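PDB 4R82: NADH-dependent FAD reductase from Streptomyces globisporus, which uses NADH to reduce FAD to FADH2, which diffuses freely to the halogenase and monooxygenase of enediyne antibiotic C-1027 biosynthesis. Local coordinates for residues R24-F27 against G28-P31; S54-S58 against P59-L63. All blocks are in the same frame, centred on the assembly; numbering follows the deposited sequence.

Interaction 1: residues R24-F27 against G28-P31; sequences RRVF and GDFP. With NAD (nicotinamide-adenine-dinucleotide), chain C; NAD (nicotinamide-adenine-dinucleotide), chain D.
The C-terminal end of helix 20-27 runs into the chain at Gly28 and Asp29 and, on one flank, forms part of an NAD pocket. Gly28 N donates to Arg24 O at 3.0 Å, an i to i+4 bond, and makes a weaker bond to Arg25 O. The next two bonds each span three residues, as the weak one does. Asp29 N meets Val26 O at 3.0 Å, and Phe30 N makes a weak bond to Phe27 O. The latter closes a type I beta turn from Phe27 to Phe30. Val26 CG2 lies 3.9 Å from Asp29 OD2, and the side chains cross nearly at right angles. The carboxylate is held by a salt bridge to Arg158 of the second subunit. The Arg24 chain bends at chi3 (69°), and its guanidinium turns to the phosphate of one NAD. Arg24 NE gives a hydrogen bond of 2.9 Å to O3 of this NAD (chain C), and Arg24 NH1 reaches its O1A at 3.0 Å. Phosphorus PA lies at the guanidinium edge, in plane. Its adenine N7A lies above one face, offset toward the rim, and O2B of a second NAD (chain D) also lies over a face, 3.5 Å from Arg24 NH1. The Phe27 ring has adenine N3A at its edge, 3.9 Å from CD2. A helix end leading into a beta turn thus builds one wall of the nucleotide pocket.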
loop_
_atom_site.group_PDB
_atom_site.type_symbol
_atom_site.label_atom_id
_atom_site.label_comp_id
_atom_site.label_asym_id
_atom_site.label_seq_id
_atom_site.Cartn_x
_atom_site.Cartn_y
_atom_site.Cartn_z
ATOM N N ARG A 24 -14.436 5.359 2.560
ATOM C CA ARG A 24 -13.306 5.427 3.478
ATOM C C ARG A 24 -13.344 4.243 4.431
ATOM O O ARG A 24 -12.301 3.771 4.858
ATOM C CB ARG A 24 -13.282 6.753 4.238
ATOM C CG ARG A 24 -12.696 7.886 3.404
ATOM C CD ARG A 24 -13.017 9.261 3.987
ATOM N NE ARG A 24 -12.329 9.506 5.253
ATOM C CZ ARG A 24 -12.122 10.717 5.762
ATOM N NH1 ARG A 24 -11.494 10.851 6.923
ATOM N NH2 ARG A 24 -12.544 11.796 5.110
ATOM N N ARG A 25 -14.540 3.757 4.746
ATOM C CA ARG A 25 -14.657 2.548 5.569
ATOM C C ARG A 25 -14.014 1.360 4.878
ATOM O O ARG A 25 -13.259 0.603 5.500
ATOM C CB ARG A 25 -16.109 2.203 5.877
ATOM C CG ARG A 25 -16.767 3.109 6.885
ATOM C CD ARG A 25 -18.146 2.584 7.243
ATOM N NE ARG A 25 -18.853 3.522 8.098
ATOM C CZ ARG A 25 -20.122 3.869 7.922
ATOM N NH1 ARG A 25 -20.818 3.348 6.922
ATOM N NH2 ARG A 25 -20.697 4.734 8.747
ATOM N N VAL A 26 -14.310 1.175 3.596
ATOM C CA VAL A 26 -13.741 0.018 2.893
ATOM C C VAL A 26 -12.250 0.197 2.594
ATOM O O VAL A 26 -11.487 -0.779 2.638
ATOM C CB VAL A 26 -14.562 -0.402 1.636
ATOM C CG1 VAL A 26 -14.359 0.574 0.502
ATOM C CG2 VAL A 26 -14.170 -1.813 1.198
ATOM N N PHE A 27 -11.815 1.428 2.317
ATOM C CA PHE A 27 -10.382 1.664 2.165
ATOM C C PHE A 27 -9.649 1.285 3.454
ATOM O O PHE A 27 -8.528 0.743 3.415
ATOM C CB PHE A 27 -10.083 3.127 1.819
ATOM C CG PHE A 27 -10.366 3.496 0.382
ATOM C CD1 PHE A 27 -10.744 2.535 -0.543
ATOM C CD2 PHE A 27 -10.218 4.813 -0.041
ATOM C CE1 PHE A 27 -10.994 2.887 -1.868
ATOM C CE2 PHE A 27 -10.447 5.169 -1.370
ATOM C CZ PHE A 27 -10.835 4.201 -2.278
ATOM N N GLY A 28 -10.296 1.541 4.589
ATOM C CA GLY A 28 -9.704 1.270 5.887
ATOM C C GLY A 28 -9.603 -0.209 6.204
ATOM O O GLY A 28 -8.902 -0.600 7.156
ATOM N N ASP A 29 -10.298 -1.038 5.425
ATOM C CA ASP A 29 -10.262 -2.482 5.648
ATOM C C ASP A 29 -8.923 -3.115 5.247
ATOM O O ASP A 29 -8.588 -4.191 5.729
ATOM C CB ASP A 29 -11.413 -3.195 4.933
ATOM C CG ASP A 29 -12.744 -2.956 5.589
ATOM O OD1 ASP A 29 -12.796 -2.804 6.831
ATOM O OD2 ASP A 29 -13.749 -2.946 4.857
ATOM N N PHE A 30 -8.171 -2.461 4.370
ATOM C CA PHE A 30 -6.832 -2.942 4.035
ATOM C C PHE A 30 -5.820 -2.280 4.957
ATOM O O PHE A 30 -5.617 -1.063 4.891
ATOM C CB PHE A 30 -6.496 -2.633 2.576
ATOM C CG PHE A 30 -5.145 -3.139 2.149
ATOM C CD1 PHE A 30 -4.966 -4.482 1.835
ATOM C CD2 PHE A 30 -4.062 -2.279 2.055
ATOM C CE1 PHE A 30 -3.729 -4.959 1.427
ATOM C CE2 PHE A 30 -2.819 -2.751 1.653
ATOM C CZ PHE A 30 -2.654 -4.093 1.348
ATOM N N PRO A 31 -5.165 -3.081 5.816
ATOM C CA PRO A 31 -4.221 -2.544 6.803
ATOM C C PRO A 31 -2.940 -2.080 6.139
ATOM O O PRO A 31 -2.530 -2.663 5.132
ATOM C CB PRO A 31 -3.886 -3.762 7.681
ATOM C CG PRO A 31 -4.863 -4.835 7.302
ATOM C CD PRO A 31 -5.310 -4.547 5.915
HETATM P PA NAD C . -10.156 7.542 7.939
HETATM O O1A NAD C . -9.380 8.846 7.766
HETATM O O2A NAD C . -10.208 7.188 9.412
HETATM O O5B NAD C . -9.352 6.405 7.214
HETATM C C5B NAD C . -9.929 5.342 6.547
HETATM C C4B NAD C . -9.384 5.055 5.215
HETATM O O4B NAD C . -9.776 6.084 4.349
HETATM C C3B NAD C . -7.914 5.034 5.228
HETATM O O3B NAD C . -7.478 4.051 4.337
HETATM C C2B NAD C . -7.531 6.342 4.708
HETATM O O2B NAD C . -6.261 6.337 4.158
HETATM C C1B NAD C . -8.561 6.584 3.708
HETATM N N9A NAD C . -8.759 7.999 3.365
HETATM C C8A NAD C . -9.147 8.989 4.191
HETATM N N7A NAD C . -9.227 10.152 3.521
HETATM C C5A NAD C . -8.878 9.901 2.239
HETATM C C6A NAD C . -8.768 10.688 1.092
HETATM N N6A NAD C . -9.048 12.042 1.137
HETATM N N1A NAD C . -8.396 10.111 -0.059
HETATM C C2A NAD C . -8.109 8.804 -0.133
HETATM N N3A NAD C . -8.213 8.016 0.946
HETATM C C4A NAD C . -8.586 8.535 2.135
HETATM O O3 NAD C . -11.625 7.711 7.400
HETATM P PA NAD D . -8.104 11.574 11.013
HETATM O O1A NAD D . -9.421 10.799 11.019
HETATM O O2A NAD D . -8.323 12.982 11.527
HETATM O O5B NAD D . -7.519 11.661 9.557
HETATM C C5B NAD D . -6.950 12.859 9.191
HETATM C C4B NAD D . -7.014 13.218 7.785
HETATM O O4B NAD D . -6.235 12.313 7.089
HETATM C C3B NAD D . -8.385 13.092 7.253
HETATM O O3B NAD D . -8.732 14.358 6.801
HETATM C C2B NAD D . -8.288 12.180 6.110
HETATM O O2B NAD D . -9.075 12.594 5.043
HETATM C C1B NAD D . -6.856 12.245 5.786
HETATM N N9A NAD D . -6.313 11.107 5.027
HETATM C C8A NAD D . -6.056 9.852 5.460
HETATM N N7A NAD D . -5.593 9.111 4.440
HETATM C C5A NAD D . -5.542 9.919 3.346
HETATM C C6A NAD D . -5.153 9.749 2.022
HETATM N N6A NAD D . -4.695 8.519 1.589
HETATM N N1A NAD D . -5.235 10.794 1.175
HETATM C C2A NAD D . -5.676 11.999 1.558
HETATM N N3A NAD D . -6.067 12.184 2.831
HETATM C C4A NAD D . -5.992 11.178 3.726
HETATM O O3 NAD D . -7.046 10.836 11.934
#

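Interaction 2: residues S54-S58 against P59-L63; sequences SVSLS and PPLVL. With NAD (nicotinamide-adenine-dinucleotide), chain L.
Val55 and Ser56 both face Leu61 in a classic beta bulge, set in the antiparallel hairpin of strands 53-56 and 61-67. Leu61 O accepts both amides from one face of its carbonyl plane, Val55 N at 2.9 Å and Ser56 N at 3.2 Å. In return, Leu61 N donates to Ser56 O at 3.0 Å. The first bond of the Val55 side chain points toward the partner strand. Its CB rests 3.5 Å from Leu61 O. Chi1 of 175° puts CG2 anti to the carbonyl carbon, where it meets Leu63 CD2 at 3.6 Å, and these two side chains cross at about a right angle. Ser56 CB packs on Leu61 CB. A cis peptide before Pro59 turns the chain back toward strand 61-67. Beyond the bulge, Leu57 turns away from the hairpin, and its CD1 touches adenine C6A of an NAD (chain L) at 3.5 Å. That nucleotide is also gripped by Arg24 of the second subunit, so the hairpin end lies at the dimer interface. Asp145 N of that subunit donates to Ser56 OG. With chi1 at 171°, Ser56 OG swings toward the turn and donates to Pro59 O at 2.7 Å, in the carbonyl plane.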
loop_
_atom_site.group_PDB
_atom_site.type_symbol
_atom_site.label_atom_id
_atom_site.label_comp_id
_atom_site.label_asym_id
_atom_site.label_seq_id
_atom_site.Cartn_x
_atom_site.Cartn_y
_atom_site.Cartn_z
ATOM N N SER A 54 5.619 -0.303 -2.399
ATOM C CA SER A 54 6.804 -0.685 -3.150
ATOM C C SER A 54 6.373 -1.303 -4.479
ATOM O O SER A 54 5.442 -2.110 -4.537
ATOM C CB SER A 54 7.703 -1.619 -2.354
ATOM O OG SER A 54 6.985 -2.651 -1.709
ATOM N N VAL A 55 7.037 -0.894 -5.554
ATOM C CA VAL A 55 6.554 -1.183 -6.894
ATOM C C VAL A 55 7.428 -2.168 -7.669
ATOM O O VAL A 55 6.924 -3.154 -8.227
ATOM C CB VAL A 55 6.428 0.129 -7.707
ATOM C CG1 VAL A 55 6.038 -0.156 -9.170
ATOM C CG2 VAL A 55 5.391 1.062 -7.054
ATOM N N SER A 56 8.729 -1.907 -7.718
ATOM C CA SER A 56 9.590 -2.602 -8.665
ATOM C C SER A 56 10.940 -2.860 -8.028
ATOM O O SER A 56 11.392 -2.059 -7.213
ATOM C CB SER A 56 9.761 -1.734 -9.930
ATOM O OG SER A 56 10.745 -2.248 -10.819
ATOM N N LEU A 57 11.570 -3.978 -8.394
ATOM C CA LEU A 57 12.937 -4.268 -7.957
ATOM C C LEU A 57 13.994 -3.702 -8.910
ATOM O O LEU A 57 15.022 -3.176 -8.467
ATOM C CB LEU A 57 13.147 -5.778 -7.800
ATOM C CG LEU A 57 12.306 -6.416 -6.690
ATOM C CD1 LEU A 57 12.639 -7.895 -6.555
ATOM C CD2 LEU A 57 12.519 -5.714 -5.370
ATOM N N SER A 58 13.757 -3.838 -10.212
ATOM C CA SER A 58 14.683 -3.339 -11.228
ATOM C C SER A 58 13.931 -2.579 -12.319
ATOM O O SER A 58 13.282 -3.205 -13.158
ATOM C CB SER A 58 15.439 -4.502 -11.870
ATOM O OG SER A 58 16.203 -5.218 -10.919
ATOM N N PRO A 59 13.996 -1.233 -12.313
ATOM C CA PRO A 59 14.661 -0.339 -11.351
ATOM C C PRO A 59 13.983 -0.373 -9.992
ATOM O O PRO A 59 12.821 -0.783 -9.907
ATOM C CB PRO A 59 14.493 1.047 -11.988
ATOM C CG PRO A 59 13.266 0.918 -12.844
ATOM C CD PRO A 59 13.324 -0.482 -13.387
ATOM N N PRO A 60 14.693 0.036 -8.933
ATOM C CA PRO A 60 14.080 -0.001 -7.605
ATOM C C PRO A 60 13.104 1.163 -7.458
ATOM O O PRO A 60 13.530 2.319 -7.320
ATOM C CB PRO A 60 15.272 0.155 -6.657
ATOM C CG PRO A 60 16.336 0.833 -7.479
ATOM C CD PRO A 60 16.123 0.391 -8.893
ATOM N N LEU A 61 11.810 0.856 -7.486
ATOM C CA LEU A 61 10.786 1.908 -7.492
ATOM C C LEU A 61 9.769 1.764 -6.377
ATOM O O LEU A 61 9.404 0.649 -6.002
ATOM C CB LEU A 61 10.013 1.927 -8.816
ATOM C CG LEU A 61 10.766 2.035 -10.138
ATOM C CD1 LEU A 61 9.778 1.993 -11.295
ATOM C CD2 LEU A 61 11.581 3.322 -10.164
ATOM N N VAL A 62 9.313 2.908 -5.864
ATOM C CA VAL A 62 8.191 2.977 -4.916
ATOM C C VAL A 62 7.251 4.053 -5.388
ATOM O O VAL A 62 7.605 4.857 -6.254
ATOM C CB VAL A 62 8.658 3.321 -3.485
ATOM C CG1 VAL A 62 9.667 2.296 -3.013
ATOM C CG2 VAL A 62 9.271 4.735 -3.431
ATOM N N LEU A 63 6.042 4.083 -4.833
ATOM C CA LEU A 63 5.142 5.187 -5.148
ATOM C C LEU A 63 4.466 5.708 -3.894
ATOM O O LEU A 63 4.392 5.009 -2.875
ATOM C CB LEU A 63 4.113 4.816 -6.240
ATOM C CG LEU A 63 3.025 3.767 -5.975
ATOM C CD1 LEU A 63 1.877 4.334 -5.129
ATOM C CD2 LEU A 63 2.500 3.237 -7.308
HETATM P PA NAD L . 9.845 -11.404 0.678
HETATM O O1A NAD L . 9.139 -12.136 -0.460
HETATM O O2A NAD L . 9.734 -12.260 1.922
HETATM O O5B NAD L . 9.081 -10.041 0.926
HETATM C C5B NAD L . 9.722 -8.859 1.232
HETATM C C4B NAD L . 9.283 -7.647 0.521
HETATM O O4B NAD L . 9.741 -7.706 -0.796
HETATM C C3B NAD L . 7.814 -7.561 0.440
HETATM O O3B NAD L . 7.429 -6.215 0.535
HETATM C C2B NAD L . 7.497 -8.068 -0.889
HETATM O O2B NAD L . 6.277 -7.592 -1.324
HETATM C C1B NAD L . 8.600 -7.542 -1.679
HETATM N N9A NAD L . 8.889 -8.248 -2.929
HETATM C C8A NAD L . 9.253 -9.543 -3.083
HETATM N N7A NAD L . 9.425 -9.815 -4.384
HETATM C C5A NAD L . 9.172 -8.671 -5.062
HETATM C C6A NAD L . 9.179 -8.312 -6.401
HETATM N N6A NAD L . 9.518 -9.244 -7.371
HETATM N N1A NAD L . 8.871 -7.042 -6.740
HETATM C C2A NAD L . 8.547 -6.101 -5.839
HETATM N N3A NAD L . 8.532 -6.425 -4.539
HETATM C C4A NAD L . 8.841 -7.680 -4.138
HETATM O O3 NAD L . 11.377 -11.183 0.361
#

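In the fold
Both interactions are largely buried and both touch the second subunit, yet they hold different elements. Interaction 1 ends helix 20-27 and leads into the loop before strand 35-39. Interaction 2 joins strand 53-56, outermost in the seven-stranded sheet within this chain, to its neighbour 61-67. Their centres lie about 24 Å apart, and they do not touch. Interaction 1 meets NAD mainly through charge, arginine against phosphate, with a ring edge beside the adenine, whereas interaction 2 offers a leucine to an adenine. The dimer brings the two kinds of surface together: Phe27 of one subunit packs on Ser54 of the other. Arg25 and Ser58 are the exposed residues of the two contacts.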